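Local coordinates for ABC transporter, solute-binding protein (Staphylococcus aureus, PDB 6LKG) that binds glucose 6-phosphate in a cleft between two lobes and probably delivers it to a membrane ABC transporter for uptake, at residues K169-I174 with L186-D191; R15-E20 with Q244-E249. All coordinates share one frame; numbering follows the deposited sequence.

Contact 1 (K169-I174 with L186-D191); sequences KTSKVI and LSYEQD. With G6P (6-O-phosphono-alpha-D-glucopyranose), chain E.
Thr170 and Tyr188 meet at the glucose 6-phosphate site. The methyl CG2 of Thr170 lies in the plane of the Tyr188 ring and touches its edge, 3.7 Å from CE1. The threonine stands nearly perpendicular to the tyrosine side chain. With chi1 at -69°, OG1 of Thr170 stands beside the backbone N and faces the phosphate, while CG2 turns to the tyrosine. Thr170 OG1 donates to O2P of the ligand at 2.7 Å. The sugar lies over one face of Tyr188, with its ring oxygen O5 3.5 Å above the plane near the rim. On the opposite face sits Asp191 CB, 3.4 Å above the plane.

A second shell fixes these groups. Ser132 OG hydrogen-bonds to Thr170 OG1, giving it a second partner besides the phosphate. Thr139 packs on Thr170 and hydrogen-bonds the ligand itself. Ser171 OG donates to Asp191 OD2 at 2.9 Å, on the syn side and 23° out of the carboxylate plane. A water links Ser171 OG with Tyr188 OH. Another water donates both to Thr170 O and to Asp191 OD2. Ile174 CG2 lies against Asp191 OD2, at 3.3 Å. Val173 CG1 packs 3.6 Å from Leu186 O.

Helix 170-178 connects strands 165-167 and 184-188, which both run parallel to strand 129-132 between them: a beta-alpha-beta crossover.

The chemistry divides the work. A neutral hydroxyl grips the phosphate and an aromatic face supports the sugar. Behind them, two donors on Asp191 OD2 probably favour a charged carboxylate that holds helix to helix.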
ATOM      1  N   LYS B 169      -3.822  12.943  27.039  1.00 29.73           N
ATOM      2  CA  LYS B 169      -2.538  12.523  26.494  1.00 31.29           C
ATOM      3  C   LYS B 169      -1.899  13.658  25.707  1.00 30.66           C
ATOM      4  O   LYS B 169      -2.569  14.332  24.916  1.00 29.86           O
ATOM      5  CB  LYS B 169      -2.697  11.291  25.598  1.00 33.25           C
ATOM      6  CG  LYS B 169      -3.339  10.102  26.295  1.00 39.29           C
ATOM      7  CD  LYS B 169      -2.470   9.589  27.434  1.00 34.39           C
ATOM      8  CE  LYS B 169      -1.181   8.973  26.917  1.00 34.83           C
ATOM      9  NZ  LYS B 169      -0.412   8.308  28.009  1.00 36.05           N
ATOM     10  N   THR B 170      -0.594  13.852  25.916  1.00 28.51           N
ATOM     11  CA  THR B 170       0.127  14.901  25.202  1.00 26.74           C
ATOM     12  C   THR B 170       0.077  14.680  23.695  1.00 30.09           C
ATOM     13  O   THR B 170      -0.152  15.623  22.928  1.00 27.25           O
ATOM     14  CB  THR B 170       1.576  14.968  25.687  1.00 27.13           C
ATOM     15  OG1 THR B 170       1.610  15.456  27.035  1.00 31.92           O
ATOM     16  CG2 THR B 170       2.402  15.891  24.796  1.00 27.62           C
ATOM     17  N   SER B 171       0.271  13.436  23.250  1.00 28.98           N
ATOM     18  CA  SER B 171       0.280  13.153  21.819  1.00 29.78           C
ATOM     19  C   SER B 171      -1.097  13.304  21.186  1.00 29.56           C
ATOM     20  O   SER B 171      -1.188  13.445  19.961  1.00 30.38           O
ATOM     21  CB  SER B 171       0.821  11.747  21.564  1.00 31.22           C
ATOM     22  OG  SER B 171       2.225  11.704  21.766  1.00 39.01           O
ATOM     23  N   LYS B 172      -2.167  13.281  21.984  1.00 27.52           N
ATOM     24  CA  LYS B 172      -3.488  13.565  21.438  1.00 29.70           C
ATOM     25  C   LYS B 172      -3.604  15.016  20.991  1.00 31.19           C
ATOM     26  O   LYS B 172      -4.391  15.327  20.088  1.00 30.83           O
ATOM     27  CB  LYS B 172      -4.565  13.236  22.474  1.00 33.55           C
ATOM     28  CG  LYS B 172      -5.990  13.253  21.940  1.00 33.47           C
ATOM     29  CD  LYS B 172      -6.203  12.180  20.882  1.00 38.71           C
ATOM     30  CE  LYS B 172      -7.658  12.127  20.439  1.00 40.44           C
ATOM     31  NZ  LYS B 172      -7.887  11.089  19.395  1.00 47.84           N
ATOM     32  N   VAL B 173      -2.822  15.911  21.597  1.00 28.06           N
ATOM     33  CA  VAL B 173      -2.877  17.323  21.231  1.00 26.99           C
ATOM     34  C   VAL B 173      -2.387  17.523  19.801  1.00 27.46           C
ATOM     35  O   VAL B 173      -3.054  18.173  18.988  1.00 28.97           O
ATOM     36  CB  VAL B 173      -2.066  18.171  22.226  1.00 30.36           C
ATOM     37  CG1 VAL B 173      -2.086  19.635  21.809  1.00 29.25           C
ATOM     38  CG2 VAL B 173      -2.605  18.002  23.641  1.00 29.25           C
ATOM     39  N   ILE B 174      -1.213  16.977  19.474  1.00 26.06           N
ATOM     40  CA  ILE B 174      -0.660  17.185  18.138  1.00 30.52           C
ATOM     41  C   ILE B 174      -1.503  16.465  17.090  1.00 30.91           C
ATOM     42  O   ILE B 174      -1.685  16.967  15.974  1.00 31.53           O
ATOM     43  CB  ILE B 174       0.819  16.754  18.082  1.00 27.72           C
ATOM     44  CG1 ILE B 174       1.396  16.998  16.684  1.00 32.06           C
ATOM     45  CG2 ILE B 174       0.984  15.293  18.475  1.00 32.93           C
ATOM     46  CD1 ILE B 174       1.295  18.435  16.221  1.00 29.73           C
ATOM     47  N   LEU B 186      -0.711  22.926  22.740  1.00 26.56           N
ATOM     48  CA  LEU B 186       0.554  22.961  23.469  1.00 26.22           C
ATOM     49  C   LEU B 186       1.205  21.586  23.373  1.00 26.89           C
ATOM     50  O   LEU B 186       0.687  20.607  23.920  1.00 28.00           O
ATOM     51  CB  LEU B 186       0.333  23.362  24.926  1.00 25.74           C
ATOM     52  CG  LEU B 186      -0.340  24.711  25.181  1.00 30.34           C
ATOM     53  CD1 LEU B 186      -0.240  25.067  26.657  1.00 27.75           C
ATOM     54  CD2 LEU B 186       0.273  25.805  24.320  1.00 28.94           C
ATOM     55  N   SER B 187       2.339  21.513  22.685  1.00 30.38           N
ATOM     56  CA  SER B 187       2.996  20.242  22.413  1.00 29.93           C
ATOM     57  C   SER B 187       4.489  20.396  22.694  1.00 30.79           C
ATOM     58  O   SER B 187       4.933  21.310  23.401  1.00 31.04           O
ATOM     59  CB  SER B 187       2.699  19.797  20.975  1.00 27.97           C
ATOM     60  OG  SER B 187       3.266  18.530  20.699  1.00 31.10           O
ATOM     61  N   TYR B 188       5.289  19.480  22.151  1.00 28.38           N
ATOM     62  CA  TYR B 188       6.739  19.572  22.220  1.00 25.14           C
ATOM     63  C   TYR B 188       7.329  19.319  20.836  1.00 32.81           C
ATOM     64  O   TYR B 188       6.646  18.855  19.919  1.00 32.15           O
ATOM     65  CB  TYR B 188       7.324  18.610  23.269  1.00 32.36           C
ATOM     66  CG  TYR B 188       7.064  17.137  23.041  1.00 27.09           C
ATOM     67  CD1 TYR B 188       5.851  16.559  23.395  1.00 29.20           C
ATOM     68  CD2 TYR B 188       8.049  16.318  22.506  1.00 27.77           C
ATOM     69  CE1 TYR B 188       5.619  15.208  23.201  1.00 28.77           C
ATOM     70  CE2 TYR B 188       7.828  14.969  22.307  1.00 28.64           C
ATOM     71  CZ  TYR B 188       6.614  14.419  22.656  1.00 30.40           C
ATOM     72  OH  TYR B 188       6.399  13.076  22.458  1.00 27.48           O
ATOM     73  N   GLU B 189       8.621  19.633  20.700  1.00 32.23           N
ATOM     74  CA  GLU B 189       9.227  19.791  19.380  1.00 32.65           C
ATOM     75  C   GLU B 189       9.192  18.495  18.577  1.00 32.96           C
ATOM     76  O   GLU B 189       8.791  18.489  17.408  1.00 29.16           O
ATOM     77  CB  GLU B 189      10.666  20.288  19.525  1.00 29.42           C
ATOM     78  CG  GLU B 189      11.242  20.901  18.256  1.00 35.52           C
ATOM     79  CD  GLU B 189      12.719  21.227  18.382  1.00 40.19           C
ATOM     80  OE1 GLU B 189      13.524  20.296  18.608  1.00 40.44           O
ATOM     81  OE2 GLU B 189      13.076  22.418  18.269  1.00 41.55           O
ATOM     82  N   GLN B 190       9.626  17.388  19.184  1.00 33.16           N
ATOM     83  CA  GLN B 190       9.737  16.137  18.439  1.00 32.81           C
ATOM     84  C   GLN B 190       8.372  15.636  17.980  1.00 32.32           C
ATOM     85  O   GLN B 190       8.229  15.151  16.851  1.00 29.98           O
ATOM     86  CB  GLN B 190      10.440  15.079  19.292  1.00 32.70           C
ATOM     87  CG  GLN B 190      11.002  13.911  18.495  1.00 39.02           C
ATOM     88  CD  GLN B 190       9.982  12.814  18.261  1.00 38.89           C
ATOM     89  OE1 GLN B 190       9.023  12.669  19.021  1.00 39.62           O
ATOM     90  NE2 GLN B 190      10.181  12.036  17.203  1.00 37.82           N
ATOM     91  N   ASP B 191       7.357  15.747  18.841  1.00 29.16           N
ATOM     92  CA  ASP B 191       6.015  15.321  18.461  1.00 27.68           C
ATOM     93  C   ASP B 191       5.457  16.191  17.341  1.00 30.13           C
ATOM     94  O   ASP B 191       4.804  15.685  16.422  1.00 31.80           O
ATOM     95  CB  ASP B 191       5.090  15.354  19.680  1.00 28.40           C
ATOM     96  CG  ASP B 191       4.208  14.125  19.779  1.00 30.76           C
ATOM     97  OD1 ASP B 191       4.466  13.142  19.050  1.00 33.81           O
ATOM     98  OD2 ASP B 191       3.257  14.142  20.588  1.00 33.49           O
TER
HETATM   99  C1  G6P E 401       7.868  16.222  27.140  1.00 32.30           C
HETATM  100  C2  G6P E 401       9.324  15.687  27.186  1.00 31.93           C
HETATM  101  C3  G6P E 401       9.544  14.361  26.559  1.00 29.22           C
HETATM  102  C4  G6P E 401       8.426  13.459  26.832  1.00 29.50           C
HETATM  103  C5  G6P E 401       7.160  13.989  26.160  1.00 30.85           C
HETATM  104  C6  G6P E 401       6.012  13.085  26.488  1.00 25.71           C
HETATM  105  O1  G6P E 401       7.845  17.432  26.448  1.00 35.85           O
HETATM  106  O2  G6P E 401      10.196  16.648  26.571  1.00 31.52           O
HETATM  107  O3  G6P E 401      10.785  13.761  27.140  1.00 29.63           O
HETATM  108  O4  G6P E 401       8.728  12.144  26.302  1.00 31.21           O
HETATM  109  O5  G6P E 401       6.807  15.362  26.585  1.00 34.14           O
HETATM  110  O6  G6P E 401       5.817  13.084  27.887  1.00 30.52           O
HETATM  111  P   G6P E 401       4.308  13.539  28.507  1.00 28.12           P
HETATM  112  O1P G6P E 401       4.306  13.292  30.008  1.00 32.80           O
HETATM  113  O2P G6P E 401       4.043  15.033  28.226  1.00 27.25           O
HETATM  114  O3P G6P E 401       3.245  12.718  27.879  1.00 27.66           O
HETATM  115  O   HOH W   1       1.978  16.593  21.316  1.00 30.72           O
HETATM  116  O   HOH W   2       3.923  12.197  23.782  1.00 32.75           O

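Contact 2 (R15-E20 with Q244-E249); sequences RPILNE and QRLVAE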
ATOM      1  N   ARG B  15      12.288   3.349  20.082  1.00 34.90           N
ATOM      2  CA  ARG B  15      12.308   1.933  19.721  1.00 31.12           C
ATOM      3  C   ARG B  15      13.453   1.573  18.777  1.00 31.80           C
ATOM      4  O   ARG B  15      14.094   0.533  19.008  1.00 29.90           O
ATOM      5  CB  ARG B  15      10.951   1.525  19.129  1.00 33.39           C
ATOM      6  CG  ARG B  15      10.743   0.024  18.981  1.00 36.43           C
ATOM      7  CD  ARG B  15      10.623  -0.669  20.335  1.00 27.50           C
ATOM      8  NE  ARG B  15      11.862  -1.344  20.711  1.00 36.90           N
ATOM      9  CZ  ARG B  15      11.995  -2.145  21.764  1.00 33.82           C
ATOM     10  NH1 ARG B  15      10.962  -2.380  22.561  1.00 35.09           N
ATOM     11  NH2 ARG B  15      13.165  -2.715  22.020  1.00 32.90           N
ATOM     12  N   PRO B  16      13.767   2.348  17.728  1.00 32.97           N
ATOM     13  CA  PRO B  16      14.922   1.979  16.885  1.00 36.27           C
ATOM     14  C   PRO B  16      16.245   1.939  17.631  1.00 34.93           C
ATOM     15  O   PRO B  16      17.033   1.005  17.433  1.00 33.25           O
ATOM     16  CB  PRO B  16      14.908   3.053  15.787  1.00 35.96           C
ATOM     17  CG  PRO B  16      13.489   3.500  15.728  1.00 37.97           C
ATOM     18  CD  PRO B  16      13.008   3.471  17.143  1.00 35.71           C
ATOM     19  N   ILE B  17      16.516   2.937  18.471  1.00 35.13           N
ATOM     20  CA  ILE B  17      17.783   2.985  19.190  1.00 36.12           C
ATOM     21  C   ILE B  17      17.875   1.813  20.159  1.00 34.39           C
ATOM     22  O   ILE B  17      18.897   1.118  20.229  1.00 38.45           O
ATOM     23  CB  ILE B  17      17.891   4.335  19.925  1.00 40.01           C
ATOM     24  CG1 ILE B  17      17.995   5.512  18.945  1.00 41.28           C
ATOM     25  CG2 ILE B  17      19.083   4.341  20.865  1.00 48.01           C
ATOM     26  CD1 ILE B  17      19.217   5.552  18.114  1.00 46.84           C
ATOM     27  N   LEU B  18      16.787   1.541  20.880  1.00 30.38           N
ATOM     28  CA  LEU B  18      16.766   0.441  21.840  1.00 28.15           C
ATOM     29  C   LEU B  18      16.873  -0.913  21.146  1.00 30.26           C
ATOM     30  O   LEU B  18      17.437  -1.856  21.712  1.00 30.43           O
ATOM     31  CB  LEU B  18      15.491   0.529  22.681  1.00 29.29           C
ATOM     32  CG  LEU B  18      15.492   1.729  23.634  1.00 27.34           C
ATOM     33  CD1 LEU B  18      14.208   1.788  24.435  1.00 32.52           C
ATOM     34  CD2 LEU B  18      16.701   1.731  24.570  1.00 32.46           C
ATOM     35  N   ASN B  19      16.357  -1.018  19.918  1.00 29.70           N
ATOM     36  CA  ASN B  19      16.512  -2.248  19.148  1.00 28.23           C
ATOM     37  C   ASN B  19      17.980  -2.531  18.850  1.00 29.89           C
ATOM     38  O   ASN B  19      18.410  -3.692  18.854  1.00 32.01           O
ATOM     39  CB  ASN B  19      15.717  -2.158  17.841  1.00 30.92           C
ATOM     40  CG  ASN B  19      14.228  -2.378  18.042  1.00 30.91           C
ATOM     41  OD1 ASN B  19      13.792  -2.803  19.112  1.00 30.35           O
ATOM     42  ND2 ASN B  19      13.440  -2.092  17.010  1.00 27.71           N
ATOM     43  N   GLU B  20      18.766  -1.485  18.587  1.00 30.50           N
ATOM     44  CA  GLU B  20      20.189  -1.679  18.330  1.00 33.12           C
ATOM     45  C   GLU B  20      20.931  -2.080  19.599  1.00 35.20           C
ATOM     46  O   GLU B  20      21.853  -2.903  19.550  1.00 32.92           O
ATOM     47  CB  GLU B  20      20.791  -0.412  17.726  1.00 35.92           C
ATOM     48  CG  GLU B  20      20.311  -0.117  16.313  1.00 39.13           C
ATOM     49  CD  GLU B  20      20.403  -1.328  15.401  1.00 45.27           C
ATOM     50  OE1 GLU B  20      19.398  -1.648  14.729  1.00 44.06           O
ATOM     51  OE2 GLU B  20      21.479  -1.962  15.358  1.00 43.65           O
ATOM     52  N   GLN B 244      24.418  11.357  18.104  1.00 42.09           N
ATOM     53  CA  GLN B 244      24.535  11.806  16.722  1.00 41.96           C
ATOM     54  C   GLN B 244      23.443  11.189  15.855  1.00 41.54           C
ATOM     55  O   GLN B 244      22.942  11.833  14.926  1.00 43.15           O
ATOM     56  CB  GLN B 244      25.921  11.466  16.172  1.00 45.92           C
ATOM     57  CG  GLN B 244      26.097  11.820  14.710  1.00 51.50           C
ATOM     58  CD  GLN B 244      25.913  13.307  14.466  1.00 56.12           C
ATOM     59  OE1 GLN B 244      26.480  14.137  15.179  1.00 61.71           O
ATOM     60  NE2 GLN B 244      25.104  13.652  13.471  1.00 59.19           N
ATOM     61  N   ARG B 245      23.065   9.940  16.135  1.00 40.87           N
ATOM     62  CA  ARG B 245      21.979   9.325  15.377  1.00 38.06           C
ATOM     63  C   ARG B 245      20.637   9.976  15.700  1.00 42.97           C
ATOM     64  O   ARG B 245      19.796  10.144  14.809  1.00 41.44           O
ATOM     65  CB  ARG B 245      21.933   7.816  15.634  1.00 41.36           C
ATOM     66  CG  ARG B 245      20.911   7.094  14.762  1.00 48.97           C
ATOM     67  CD  ARG B 245      20.674   5.661  15.203  1.00 49.23           C
ATOM     68  NE  ARG B 245      19.636   5.000  14.413  1.00 50.55           N
ATOM     69  CZ  ARG B 245      19.097   3.821  14.714  1.00 45.92           C
ATOM     70  NH1 ARG B 245      19.485   3.162  15.797  1.00 43.60           N
ATOM     71  NH2 ARG B 245      18.155   3.306  13.934  1.00 51.64           N
ATOM     72  N   LEU B 246      20.417  10.351  16.966  1.00 39.15           N
ATOM     73  CA  LEU B 246      19.162  11.004  17.333  1.00 40.12           C
ATOM     74  C   LEU B 246      19.000  12.350  16.636  1.00 41.93           C
ATOM     75  O   LEU B 246      17.890  12.716  16.232  1.00 43.75           O
ATOM     76  CB  LEU B 246      19.084  11.180  18.851  1.00 38.95           C
ATOM     77  CG  LEU B 246      18.654   9.964  19.673  1.00 40.59           C
ATOM     78  CD1 LEU B 246      19.012  10.146  21.140  1.00 42.84           C
ATOM     79  CD2 LEU B 246      17.160   9.737  19.515  1.00 44.96           C
ATOM     80  N   VAL B 247      20.092  13.098  16.472  1.00 41.23           N
ATOM     81  CA  VAL B 247      19.989  14.385  15.792  1.00 45.12           C
ATOM     82  C   VAL B 247      19.849  14.186  14.285  1.00 46.43           C
ATOM     83  O   VAL B 247      19.133  14.937  13.613  1.00 47.77           O
ATOM     84  CB  VAL B 247      21.179  15.300  16.154  1.00 46.34           C
ATOM     85  CG1 VAL B 247      21.317  15.420  17.667  1.00 42.72           C
ATOM     86  CG2 VAL B 247      22.475  14.811  15.543  1.00 51.05           C
ATOM     87  N   ALA B 248      20.509  13.167  13.732  1.00 42.62           N
ATOM     88  CA  ALA B 248      20.508  12.975  12.286  1.00 45.46           C
ATOM     89  C   ALA B 248      19.187  12.388  11.801  1.00 47.02           C
ATOM     90  O   ALA B 248      18.605  12.874  10.825  1.00 45.51           O
ATOM     91  CB  ALA B 248      21.676  12.076  11.875  1.00 46.01           C
ATOM     92  N   GLU B 249      18.705  11.335  12.461  1.00 47.61           N
ATOM     93  CA  GLU B 249      17.510  10.636  12.003  1.00 44.26           C
ATOM     94  C   GLU B 249      16.212  11.226  12.540  1.00 50.28           C
ATOM     95  O   GLU B 249      15.169  11.092  11.890  1.00 51.83           O
ATOM     96  CB  GLU B 249      17.580   9.159  12.399  1.00 46.54           C
ATOM     97  CG  GLU B 249      18.599   8.348  11.622  1.00 53.90           C
ATOM     98  CD  GLU B 249      18.484   6.861  11.892  1.00 58.99           C
ATOM     99  OE1 GLU B 249      19.531   6.197  12.034  1.00 60.58           O
ATOM    100  OE2 GLU B 249      17.343   6.356  11.960  1.00 60.20           O
TER
HETATM  101  O   HOH W   3      17.626   0.718  14.484  1.00 47.73           O
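Pro16, Ile17 and Glu20 of helix 11-25 face Arg245 and Leu246 of helix 240-250. The helices belong to one lobe of the periplasmic binding protein fold. The two short segments run roughly antiparallel, at 144°, and their axes stay 11.4 Å apart. The pairing is therefore made largely by the long side chain of Arg245.

Pro16 comes first. Its CB lies 3.7 Å from Arg245 NH2. Helix 11-25 is kinked here: the nitrogens of Pro16 and Ile17 make no bond to the turn before, and proline has no N-H to give. Pro16 O receives a hydrogen bond from a water that also accepts one from Arg245 NH2.

Ile17 makes the closest approach. Its CD1 lies 3.3 Å from Arg245 CD and reaches NH1 as well, so it rests against both the aliphatic stem and the charged head. The two side chains run alongside each other, pointing opposite ways. Ile17 CG1 also packs on Leu246 CD2, at 4.3 Å. Leu246 also meets Phe95 and Leu96 of strand 92-105. Tyr236 of helix 230-237 hydrogen-bonds to Ile17 O.

One turn on, Glu20 lays its CG 3.4 Å from Arg245 NH1. Its chain is bent at chi2, and the carboxylate and guanidinium planes lie 69° apart. Glu20 OE1 stays 4.9 Å from Arg245 NH1, too far for a direct salt bridge. The water at Pro16 O instead donates to Glu20 OE1 and joins the two charges.

Arg245 is drawn out straight from CG to NE, with CG anti to the backbone N (chi1 -174°). Its salt bridge lies within its own helix: Arg245 NE donates to Glu249 OE1 at 2.7 Å, nearly in the guanidinium plane but from above the carboxylate plane.

From the N terminus, the chain passes through strand 3-7 and enters helix 11-25, which supplies the first half of contact 2. It then crosses to the other lobe. There contact 1 closes a short loop, with 11 residues between 169-174 and 186-191. The chain later returns to helix 240-250, where contact 2 closes a loop of 223 residues. Contact 1 is nested inside it. Contact 1 ties a helix to the strand and helix that follow it, next to the ligand. Contact 2 joins an early and a late helix of the same lobe, so the chain's departure and return are packed together. The contact centres are 20 Å apart, and their nearest atoms are about 7 Å apart.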